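Local coordinates for protein enolase (alpha proteobacterium BAL199, PDB 3UGV) that binds magnesium and probably abstracts the proton alpha to a substrate carboxylate, as mandelate racemase-like members of the enolase superfamily do, at residues L28-L33 with D92-L97; T34-L39 with L60-T65; S157-N162 with D364-V369; P323-L328 with T342-E347. All blocks are in the same frame, centred on the assembly; numbering follows the deposited sequence.

Contact 1: L28-L33 with D92-L97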
# COMPACT_ATOMS: atom_id res chain seq x y z
N LEU F 28 46.61 -18.53 -7.94
CA LEU F 28 46.90 -17.10 -7.97
C LEU F 28 46.87 -16.56 -6.54
O LEU F 28 45.89 -16.77 -5.81
CB LEU F 28 45.87 -16.38 -8.83
CG LEU F 28 46.18 -14.96 -9.28
CD1 LEU F 28 47.44 -14.95 -10.13
CD2 LEU F 28 45.00 -14.36 -10.05
N THR F 29 47.93 -15.87 -6.13
CA THR F 29 48.10 -15.51 -4.72
C THR F 29 48.56 -14.07 -4.49
O THR F 29 49.53 -13.61 -5.08
CB THR F 29 49.08 -16.48 -4.01
OG1 THR F 29 48.51 -17.80 -3.99
CG2 THR F 29 49.33 -16.04 -2.59
N PHE F 30 47.86 -13.40 -3.59
CA PHE F 30 48.10 -12.00 -3.26
C PHE F 30 49.40 -11.81 -2.46
O PHE F 30 49.56 -12.38 -1.38
CB PHE F 30 46.89 -11.50 -2.46
CG PHE F 30 46.94 -10.04 -2.10
CD1 PHE F 30 47.58 -9.61 -0.95
CD2 PHE F 30 46.28 -9.11 -2.88
CE1 PHE F 30 47.60 -8.27 -0.60
CE2 PHE F 30 46.29 -7.76 -2.53
CZ PHE F 30 46.96 -7.34 -1.40
N ARG F 31 50.31 -11.00 -2.98
CA ARG F 31 51.51 -10.62 -2.22
C ARG F 31 51.37 -9.25 -1.53
O ARG F 31 51.47 -9.15 -0.31
CB ARG F 31 52.76 -10.64 -3.09
CG ARG F 31 54.01 -10.18 -2.33
CD ARG F 31 55.19 -9.92 -3.25
NE ARG F 31 55.84 -11.16 -3.67
CZ ARG F 31 56.34 -11.36 -4.89
NH1 ARG F 31 56.27 -10.40 -5.81
NH2 ARG F 31 56.91 -12.53 -5.18
N LYS F 32 51.16 -8.20 -2.32
CA LYS F 32 50.98 -6.87 -1.75
C LYS F 32 50.31 -5.87 -2.70
O LYS F 32 50.22 -6.09 -3.91
CB LYS F 32 52.32 -6.31 -1.26
CG LYS F 32 53.33 -6.05 -2.35
CD LYS F 32 54.32 -4.97 -1.90
CE LYS F 32 55.50 -4.85 -2.86
NZ LYS F 32 56.27 -3.60 -2.61
N LEU F 33 49.84 -4.76 -2.12
CA LEU F 33 49.19 -3.71 -2.89
C LEU F 33 49.87 -2.38 -2.60
O LEU F 33 50.14 -2.04 -1.45
CB LEU F 33 47.70 -3.65 -2.55
CG LEU F 33 46.87 -2.44 -2.97
CD1 LEU F 33 45.40 -2.79 -3.05
CD2 LEU F 33 47.08 -1.28 -2.01
N ASP F 92 46.61 -1.01 4.83
CA ASP F 92 46.13 -1.86 5.91
C ASP F 92 45.42 -3.10 5.37
O ASP F 92 45.45 -4.16 6.00
CB ASP F 92 45.17 -1.09 6.83
CG ASP F 92 45.86 -0.54 8.06
OD1 ASP F 92 46.91 -1.10 8.46
OD2 ASP F 92 45.35 0.45 8.63
N MET F 93 44.75 -2.96 4.23
CA MET F 93 44.10 -4.11 3.61
C MET F 93 45.17 -5.00 2.99
O MET F 93 45.07 -6.22 3.01
CB MET F 93 43.08 -3.67 2.55
CG MET F 93 41.75 -3.25 3.13
SD MET F 93 40.71 -2.32 1.97
CE MET F 93 39.27 -1.96 2.98
N SER F 94 46.21 -4.36 2.45
CA SER F 94 47.33 -5.10 1.90
C SER F 94 47.95 -6.02 2.97
O SER F 94 48.13 -7.22 2.74
CB SER F 94 48.37 -4.14 1.32
OG SER F 94 49.44 -4.85 0.70
N ASP F 95 48.25 -5.46 4.15
CA ASP F 95 48.79 -6.26 5.26
C ASP F 95 47.87 -7.43 5.59
O ASP F 95 48.31 -8.56 5.78
CB ASP F 95 48.99 -5.41 6.52
CG ASP F 95 50.12 -4.41 6.38
OD1 ASP F 95 50.99 -4.59 5.50
OD2 ASP F 95 50.14 -3.43 7.16
N MET F 96 46.57 -7.14 5.65
CA MET F 96 45.57 -8.12 6.02
C MET F 96 45.38 -9.21 4.96
O MET F 96 44.93 -10.32 5.27
CB MET F 96 44.24 -7.41 6.29
CG MET F 96 43.13 -8.30 6.83
SD MET F 96 41.48 -7.77 6.33
CE MET F 96 41.32 -8.59 4.75
N LEU F 97 45.74 -8.90 3.72
CA LEU F 97 45.47 -9.79 2.59
C LEU F 97 46.67 -10.63 2.17
O LEU F 97 46.51 -11.63 1.46
CB LEU F 97 44.96 -9.00 1.38
CG LEU F 97 43.52 -8.49 1.44
CD1 LEU F 97 43.20 -7.58 0.26
CD2 LEU F 97 42.54 -9.65 1.50
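F30 and L33 of the first strand face S94 and L97 near the C-terminal end of helix 83-97, strand and helix running nearly antiparallel. F30 holds CG trans to its backbone N (chi1 -177°), which carries the ring out to the helix, with L97 over one face and the S94 carbonyl at its edge. L97 CB sits over that face, 3.7 Å from the centroid of the F30 ring, in a CH-pi contact. Farther out on the same leucine, L97 CD1 comes within 4.1 Å of F30 CZ. The opposite face of the ring has the K32 backbone N above its rim. At the ring edge, F30 CE1 approaches S94 O at 3.5 Å. L97 O comes from above the plane, on the side of L97 CB, and lies 3.3 Å from F30 CD1. S94 points OG at the strand, chi1 -176°, and the hydroxyl oxygen accepts L33 N at 2.8 Å with an N-H...O angle of 156°. The same OG rests 3.5 Å from K32 CA, beside the beta bulge in which R31 and K32 both face E64. Beyond the pair, F30 also packs on I63 and L102, and L97 on I107 of helix 104-114. An alanine in place of F30 would remove the ring, and L97 CB would probably lose its aromatic cover, leaving a gap between strand and helix. Chemically, a mostly apolar interface is pinned by one buried hydroxyl that satisfies a strand N-H, and the polarised C-H edge of the phenylalanine probably suits the S94 carbonyl beside it.

Contact 2: T34-L39 with L60-T65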
# COMPACT_ATOMS: atom_id res chain seq x y z
N THR F 34 50.18 -1.63 -3.65
CA THR F 34 50.77 -0.31 -3.47
C THR F 34 49.83 0.78 -3.98
O THR F 34 49.29 0.69 -5.08
CB THR F 34 52.12 -0.19 -4.18
OG1 THR F 34 53.04 -1.13 -3.61
CG2 THR F 34 52.68 1.20 -3.99
N ALA F 35 49.65 1.81 -3.15
CA ALA F 35 48.78 2.93 -3.49
C ALA F 35 49.58 4.23 -3.51
O ALA F 35 50.23 4.58 -2.52
CB ALA F 35 47.62 3.03 -2.52
N ARG F 36 49.51 4.93 -4.64
CA ARG F 36 50.25 6.17 -4.84
C ARG F 36 49.31 7.31 -5.18
O ARG F 36 48.64 7.28 -6.20
CB ARG F 36 51.26 5.99 -5.98
CG ARG F 36 52.36 4.99 -5.67
CD ARG F 36 53.34 4.88 -6.82
NE ARG F 36 52.80 4.12 -7.94
CZ ARG F 36 53.25 4.22 -9.19
NH1 ARG F 36 54.24 5.05 -9.47
NH2 ARG F 36 52.70 3.48 -10.15
N PRO F 37 49.27 8.33 -4.32
CA PRO F 37 48.39 9.47 -4.58
C PRO F 37 49.01 10.44 -5.59
O PRO F 37 50.19 10.74 -5.49
CB PRO F 37 48.28 10.13 -3.21
CG PRO F 37 49.59 9.85 -2.56
CD PRO F 37 50.01 8.48 -3.05
N VAL F 38 48.22 10.90 -6.55
CA VAL F 38 48.68 11.97 -7.42
C VAL F 38 47.61 13.03 -7.54
O VAL F 38 46.48 12.84 -7.10
CB VAL F 38 49.13 11.46 -8.81
CG1 VAL F 38 49.87 10.15 -8.68
CG2 VAL F 38 47.95 11.31 -9.72
N LEU F 39 47.98 14.17 -8.12
CA LEU F 39 47.08 15.30 -8.24
C LEU F 39 47.33 15.95 -9.58
O LEU F 39 48.42 16.46 -9.82
CB LEU F 39 47.31 16.30 -7.10
CG LEU F 39 46.21 17.35 -6.88
CD1 LEU F 39 44.99 16.72 -6.22
CD2 LEU F 39 46.69 18.54 -6.06
N LEU F 60 46.59 5.70 -7.58
CA LEU F 60 47.02 4.62 -8.46
C LEU F 60 47.31 3.37 -7.64
O LEU F 60 48.05 3.42 -6.66
CB LEU F 60 48.28 5.02 -9.24
CG LEU F 60 48.12 5.73 -10.58
CD1 LEU F 60 47.30 6.99 -10.46
CD2 LEU F 60 49.48 6.07 -11.18
N ILE F 61 46.75 2.25 -8.05
CA ILE F 61 46.83 1.02 -7.27
C ILE F 61 47.49 -0.09 -8.06
O ILE F 61 47.07 -0.39 -9.18
CB ILE F 61 45.43 0.57 -6.83
CG1 ILE F 61 44.83 1.61 -5.89
CG2 ILE F 61 45.47 -0.83 -6.20
CD1 ILE F 61 43.37 1.41 -5.62
N ASP F 62 48.52 -0.70 -7.48
CA ASP F 62 49.27 -1.79 -8.09
C ASP F 62 49.28 -3.03 -7.19
O ASP F 62 49.73 -2.96 -6.05
CB ASP F 62 50.71 -1.37 -8.37
CG ASP F 62 50.86 -0.62 -9.68
OD1 ASP F 62 50.91 -1.28 -10.74
OD2 ASP F 62 50.95 0.63 -9.64
N ILE F 63 48.80 -4.15 -7.71
CA ILE F 63 48.80 -5.41 -7.00
C ILE F 63 49.96 -6.25 -7.51
O ILE F 63 50.21 -6.30 -8.71
CB ILE F 63 47.51 -6.20 -7.26
CG1 ILE F 63 46.30 -5.43 -6.79
CG2 ILE F 63 47.55 -7.52 -6.53
CD1 ILE F 63 46.27 -5.22 -5.31
N GLU F 64 50.68 -6.89 -6.59
CA GLU F 64 51.65 -7.92 -6.94
C GLU F 64 51.11 -9.27 -6.51
O GLU F 64 50.54 -9.39 -5.42
CB GLU F 64 52.99 -7.68 -6.24
CG GLU F 64 53.69 -6.38 -6.61
CD GLU F 64 55.16 -6.34 -6.17
OE1 GLU F 64 55.67 -7.37 -5.68
OE2 GLU F 64 55.79 -5.27 -6.32
N THR F 65 51.28 -10.29 -7.35
CA THR F 65 51.01 -11.66 -6.91
C THR F 65 52.32 -12.44 -6.77
O THR F 65 53.34 -12.07 -7.36
CB THR F 65 50.08 -12.44 -7.88
OG1 THR F 65 50.55 -12.31 -9.22
CG2 THR F 65 48.65 -11.92 -7.81
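T34 and D62 exchange two backbone hydrogen bonds, T34 N to D62 O at 2.8 Å and D62 N to T34 O at 2.9 Å. R36 and L60 form the next hydrogen-bonded pair, with R36 N to L60 O and L60 N to R36 O both 2.9 Å. Between them A35 and I61 make a non-hydrogen-bonded pair, where the CA-H groups take over: I61 CA lies 3.3 Å from T34 O, and A35 CA equally near L60 O. Charge adds one diagonal link on the face shared by T34, R36, L60 and D62. R36 bends at chi3 (-75°), and its NH2 reaches D62 OD2 at 3.4 Å in a weak, long salt bridge. The carboxylate oxygen arrives at the guanidinium edge, with the two group planes 44° apart. Each side chain has a stronger partner beyond the hairpin, R36 NH1 in E381 and D62 OD2 in the indole N-H of W379, so both ends of the link are tied to the C-terminal part of the chain. Apolar contact is slight here, V38 CG2 standing 4.4 Å from L60 CD1; A35 and I61 turn to the other face and pack on L90 of helix 83-97. Strands 30-47 and 52-65 form a beta hairpin, which strand 71-75 extends to the three-stranded antiparallel meander typical of the N-terminal capping domain of the enolase superfamily.

Contact 3: S157-N162 with D364-V369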
# COMPACT_ATOMS: atom_id res chain seq x y z
N SER F 157 32.38 -1.73 -28.87
CA SER F 157 31.97 -0.34 -28.75
C SER F 157 30.93 -0.13 -27.65
O SER F 157 30.06 -0.98 -27.44
CB SER F 157 31.41 0.17 -30.08
OG SER F 157 32.45 0.64 -30.92
N VAL F 158 31.04 0.99 -26.94
CA VAL F 158 30.06 1.38 -25.94
C VAL F 158 29.71 2.84 -26.14
O VAL F 158 30.60 3.70 -26.09
CB VAL F 158 30.59 1.21 -24.51
CG1 VAL F 158 29.45 1.38 -23.50
CG2 VAL F 158 31.27 -0.14 -24.35
N LYS F 159 28.44 3.13 -26.39
CA LYS F 159 27.98 4.49 -26.64
C LYS F 159 28.29 5.33 -25.41
O LYS F 159 28.04 4.90 -24.29
CB LYS F 159 26.47 4.52 -26.93
CG LYS F 159 25.97 5.81 -27.59
CD LYS F 159 24.48 5.76 -27.85
CE LYS F 159 23.74 5.45 -26.56
NZ LYS F 159 22.26 5.28 -26.73
N ALA F 160 28.87 6.51 -25.61
CA ALA F 160 29.21 7.35 -24.47
C ALA F 160 28.72 8.76 -24.66
O ALA F 160 28.30 9.14 -25.75
CB ALA F 160 30.72 7.34 -24.23
N TYR F 161 28.74 9.54 -23.59
CA TYR F 161 28.44 10.95 -23.67
C TYR F 161 29.57 11.68 -22.97
O TYR F 161 30.24 11.12 -22.09
CB TYR F 161 27.09 11.27 -23.02
CG TYR F 161 27.02 11.07 -21.50
CD1 TYR F 161 27.25 12.13 -20.64
CD2 TYR F 161 26.69 9.84 -20.94
CE1 TYR F 161 27.18 11.96 -19.27
CE2 TYR F 161 26.60 9.67 -19.59
CZ TYR F 161 26.85 10.73 -18.75
OH TYR F 161 26.78 10.59 -17.41
N ASN F 162 29.78 12.93 -23.36
CA ASN F 162 30.96 13.65 -22.93
C ASN F 162 30.68 14.50 -21.69
O ASN F 162 29.97 15.52 -21.76
CB ASN F 162 31.46 14.53 -24.10
CG ASN F 162 32.84 15.13 -23.84
OD1 ASN F 162 33.28 15.27 -22.69
ND2 ASN F 162 33.53 15.48 -24.92
N ASP F 364 33.09 7.84 -33.34
CA ASP F 364 31.72 8.34 -33.47
C ASP F 364 30.99 8.38 -32.14
O ASP F 364 29.80 8.07 -32.07
CB ASP F 364 30.91 7.51 -34.47
CG ASP F 364 31.51 7.51 -35.86
OD1 ASP F 364 32.12 8.54 -36.27
OD2 ASP F 364 31.36 6.47 -36.55
N GLY F 365 31.70 8.77 -31.09
CA GLY F 365 31.10 8.87 -29.77
C GLY F 365 30.97 7.55 -29.01
O GLY F 365 30.38 7.53 -27.94
N ASP F 366 31.49 6.46 -29.56
CA ASP F 366 31.58 5.21 -28.81
C ASP F 366 33.00 5.05 -28.29
O ASP F 366 33.95 5.32 -29.02
CB ASP F 366 31.24 4.00 -29.68
CG ASP F 366 29.83 4.07 -30.26
OD1 ASP F 366 28.98 4.77 -29.67
OD2 ASP F 366 29.57 3.41 -31.30
N LEU F 367 33.13 4.61 -27.04
CA LEU F 367 34.44 4.27 -26.48
C LEU F 367 34.77 2.82 -26.84
O LEU F 367 33.98 1.91 -26.59
CB LEU F 367 34.44 4.45 -24.96
CG LEU F 367 35.80 4.41 -24.27
CD1 LEU F 367 36.63 5.63 -24.68
CD2 LEU F 367 35.70 4.31 -22.75
N ILE F 368 35.94 2.61 -27.43
CA ILE F 368 36.35 1.29 -27.91
C ILE F 368 37.11 0.53 -26.84
O ILE F 368 38.15 0.99 -26.38
CB ILE F 368 37.28 1.42 -29.13
CG1 ILE F 368 36.56 2.11 -30.29
CG2 ILE F 368 37.79 0.04 -29.55
CD1 ILE F 368 35.21 1.48 -30.63
N VAL F 369 36.60 -0.63 -26.42
CA VAL F 369 37.32 -1.46 -25.44
C VAL F 369 38.37 -2.23 -26.21
O VAL F 369 38.04 -2.96 -27.14
CB VAL F 369 36.40 -2.49 -24.73
CG1 VAL F 369 37.24 -3.37 -23.81
CG2 VAL F 369 35.29 -1.81 -23.94
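D366 lies across from S157, V158 and K159, and its side chain can be followed outward over their backbone. CB stands 3.7 Å from V158 O and flanks S157 OG. With CG trans to the carbonyl carbon (chi1 -60°), the carboxylate carbon comes 4.1 Å from K159 CA. OD1 settles closer, 3.2 Å from K159 CA, and touches the first carbons of the lysine side chain; OD2 turns the other way, 3.9 Å from S157 CB. K159 crosses the aspartate obliquely and sends its amine elsewhere, to a cation-pi contact with W345. An alanine at D366 would keep only CB, and the K159 backbone would probably lose the carboxylate that covers it. Below the side chains V158 and L367 are a hydrogen-bonded antiparallel pair, V158 N to L367 O at 3.1 Å and L367 N to V158 O at 2.9 Å. A third bond, A160 N to G365 O at 3.0 Å, ends the ladder where D364 and G365 take the positive phi angles of a type I' turn. That turn joins strands 361-363 and 366-368 as a hairpin, which flanks the first half of strand 157-162, while N162 farther along bonds to G192 and K194. Strand 157-162 also pairs in parallel with strand 346-348, as expected where the modified TIM barrel, (beta/alpha)7beta, of this superfamily closes.

Contact 4: P323-L328 with T342-E347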
# COMPACT_ATOMS: atom_id res chain seq x y z
N PRO F 323 17.22 1.16 -16.86
CA PRO F 323 18.46 1.34 -17.65
C PRO F 323 19.59 1.85 -16.77
O PRO F 323 19.40 2.73 -15.94
CB PRO F 323 18.06 2.36 -18.71
CG PRO F 323 16.56 2.28 -18.77
CD PRO F 323 16.11 1.96 -17.39
N MET F 324 20.78 1.29 -16.97
CA MET F 324 21.89 1.51 -16.06
C MET F 324 23.04 2.14 -16.85
O MET F 324 23.42 1.63 -17.90
CB MET F 324 22.29 0.17 -15.45
CG MET F 324 23.43 0.19 -14.46
SD MET F 324 23.40 -1.38 -13.58
CE MET F 324 24.96 -1.35 -12.70
N SER F 325 23.57 3.25 -16.33
CA SER F 325 24.69 3.95 -16.96
C SER F 325 25.84 3.97 -15.97
O SER F 325 25.70 3.50 -14.85
CB SER F 325 24.29 5.39 -17.33
OG SER F 325 23.33 5.42 -18.39
N THR F 326 26.99 4.50 -16.38
CA THR F 326 28.15 4.53 -15.49
C THR F 326 28.43 5.91 -14.94
O THR F 326 27.88 6.90 -15.39
CB THR F 326 29.44 4.05 -16.19
OG1 THR F 326 29.73 4.92 -17.30
CG2 THR F 326 29.30 2.62 -16.68
N HIS F 327 29.30 5.96 -13.95
CA HIS F 327 29.81 7.22 -13.45
C HIS F 327 31.30 7.11 -13.19
O HIS F 327 31.73 6.27 -12.40
CB HIS F 327 29.11 7.63 -12.18
CG HIS F 327 29.62 8.92 -11.62
ND1 HIS F 327 30.40 8.98 -10.49
CD2 HIS F 327 29.46 10.19 -12.04
CE1 HIS F 327 30.70 10.24 -10.23
NE2 HIS F 327 30.15 11.00 -11.16
N LEU F 328 32.06 7.98 -13.84
CA LEU F 328 33.52 7.95 -13.81
C LEU F 328 34.09 6.59 -14.28
O LEU F 328 33.36 5.73 -14.79
CB LEU F 328 34.03 8.35 -12.42
CG LEU F 328 33.63 9.76 -11.96
CD1 LEU F 328 34.12 10.06 -10.54
CD2 LEU F 328 34.15 10.81 -12.95
N THR F 342 21.12 -4.10 -18.87
CA THR F 342 20.36 -2.90 -19.20
C THR F 342 21.28 -1.70 -19.48
O THR F 342 20.91 -0.57 -19.26
CB THR F 342 19.33 -2.53 -18.11
OG1 THR F 342 20.01 -2.27 -16.89
CG2 THR F 342 18.30 -3.65 -17.91
N ALA F 343 22.48 -1.98 -19.98
CA ALA F 343 23.44 -0.92 -20.30
C ALA F 343 22.77 0.21 -21.05
O ALA F 343 21.98 -0.01 -21.96
CB ALA F 343 24.60 -1.48 -21.11
N HIS F 344 23.08 1.44 -20.67
CA HIS F 344 22.41 2.58 -21.26
C HIS F 344 23.46 3.54 -21.84
O HIS F 344 23.76 3.48 -23.03
CB HIS F 344 21.49 3.24 -20.22
CG HIS F 344 20.57 4.28 -20.79
ND1 HIS F 344 19.99 5.26 -20.01
CD2 HIS F 344 20.15 4.50 -22.06
CE1 HIS F 344 19.24 6.03 -20.78
NE2 HIS F 344 19.33 5.60 -22.03
N TRP F 345 24.04 4.39 -21.00
CA TRP F 345 25.10 5.31 -21.45
C TRP F 345 26.35 5.14 -20.62
O TRP F 345 26.29 4.86 -19.41
CB TRP F 345 24.67 6.77 -21.32
CG TRP F 345 23.62 7.27 -22.27
CD1 TRP F 345 22.27 7.25 -22.07
CD2 TRP F 345 23.83 7.95 -23.52
NE1 TRP F 345 21.63 7.85 -23.13
CE2 TRP F 345 22.56 8.29 -24.03
CE3 TRP F 345 24.97 8.28 -24.27
CZ2 TRP F 345 22.39 8.95 -25.26
CZ3 TRP F 345 24.80 8.95 -25.49
CH2 TRP F 345 23.52 9.28 -25.96
N LEU F 346 27.50 5.36 -21.25
CA LEU F 346 28.78 5.41 -20.56
C LEU F 346 29.20 6.86 -20.36
O LEU F 346 29.28 7.62 -21.32
CB LEU F 346 29.85 4.68 -21.37
CG LEU F 346 31.20 4.68 -20.65
CD1 LEU F 346 31.74 3.27 -20.51
CD2 LEU F 346 32.19 5.58 -21.35
N GLU F 347 29.47 7.27 -19.13
CA GLU F 347 29.94 8.62 -18.91
C GLU F 347 31.41 8.71 -19.26
O GLU F 347 32.22 7.96 -18.71
CB GLU F 347 29.75 9.06 -17.46
CG GLU F 347 30.15 10.51 -17.23
CD GLU F 347 30.05 10.92 -15.77
OE1 GLU F 347 29.31 11.89 -15.46
OE2 GLU F 347 30.72 10.28 -14.94
O HOH W 1 20.81 5.15 -17.35
O HOH W 2 32.17 5.68 -17.38
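E347 sets CG trans to its backbone N (chi1 -176°) and stays extended, while T326 turns OG1 between its own N and carbonyl carbon (chi1 61°), so that each reaches the other segment. E347 OE2 accepts L328 N at 2.9 Å, met nearly end-on along its C-O bond. The glutamate runs alongside H327, with ring and carboxylate planes 50° apart and H327 CD2 3.2 Å from E347 OE2. E347 OE1 pairs with K194, and H327 ND1 bonds to D300 OD2. These residues gather at one end of the modified TIM barrel, the side chain of H327 about 4 Å from the bound magnesium ion, and the H327-D300 pair is consistent with the His-Asp dyad of mandelate racemase. T326 OG1 accepts E347 N at 3.0 Å and donates to a water, which in turn donates to L328 O and E347 O. S325 OG receives W345 N at 2.9 Å, while T326 N bonds to W345 O. A second water joins S325 OG to H344 ND1 in the plane of the imidazole. M324 N reaches T342 O at 3.0 Å, and beyond this P323 and H344 pack on M232 and A233 of a neighbouring subunit.

Overall arrangement
Contacts 1 and 2 share strand 30-47 and meet directly: R31 NH1 forms a salt bridge with E64 OE1 at 3.1 Å, and L33 packs on I63. Together they bind helix 83-97 to the meander of the N-terminal domain. Contacts 3 and 4, centres 11 Å apart, meet in the barrel, where Y161 N lies 3.0 Å from L346 O in a probable backbone hydrogen bond. Magnesium, bound by D225, E251 and E277, lies beside H327 of contact 4. Contact 2 comes within about 13 Å of contact 4, nearest atoms, without touching, whereas the centre of contact 1 is about 31 Å from that of contact 4, far from the metal site.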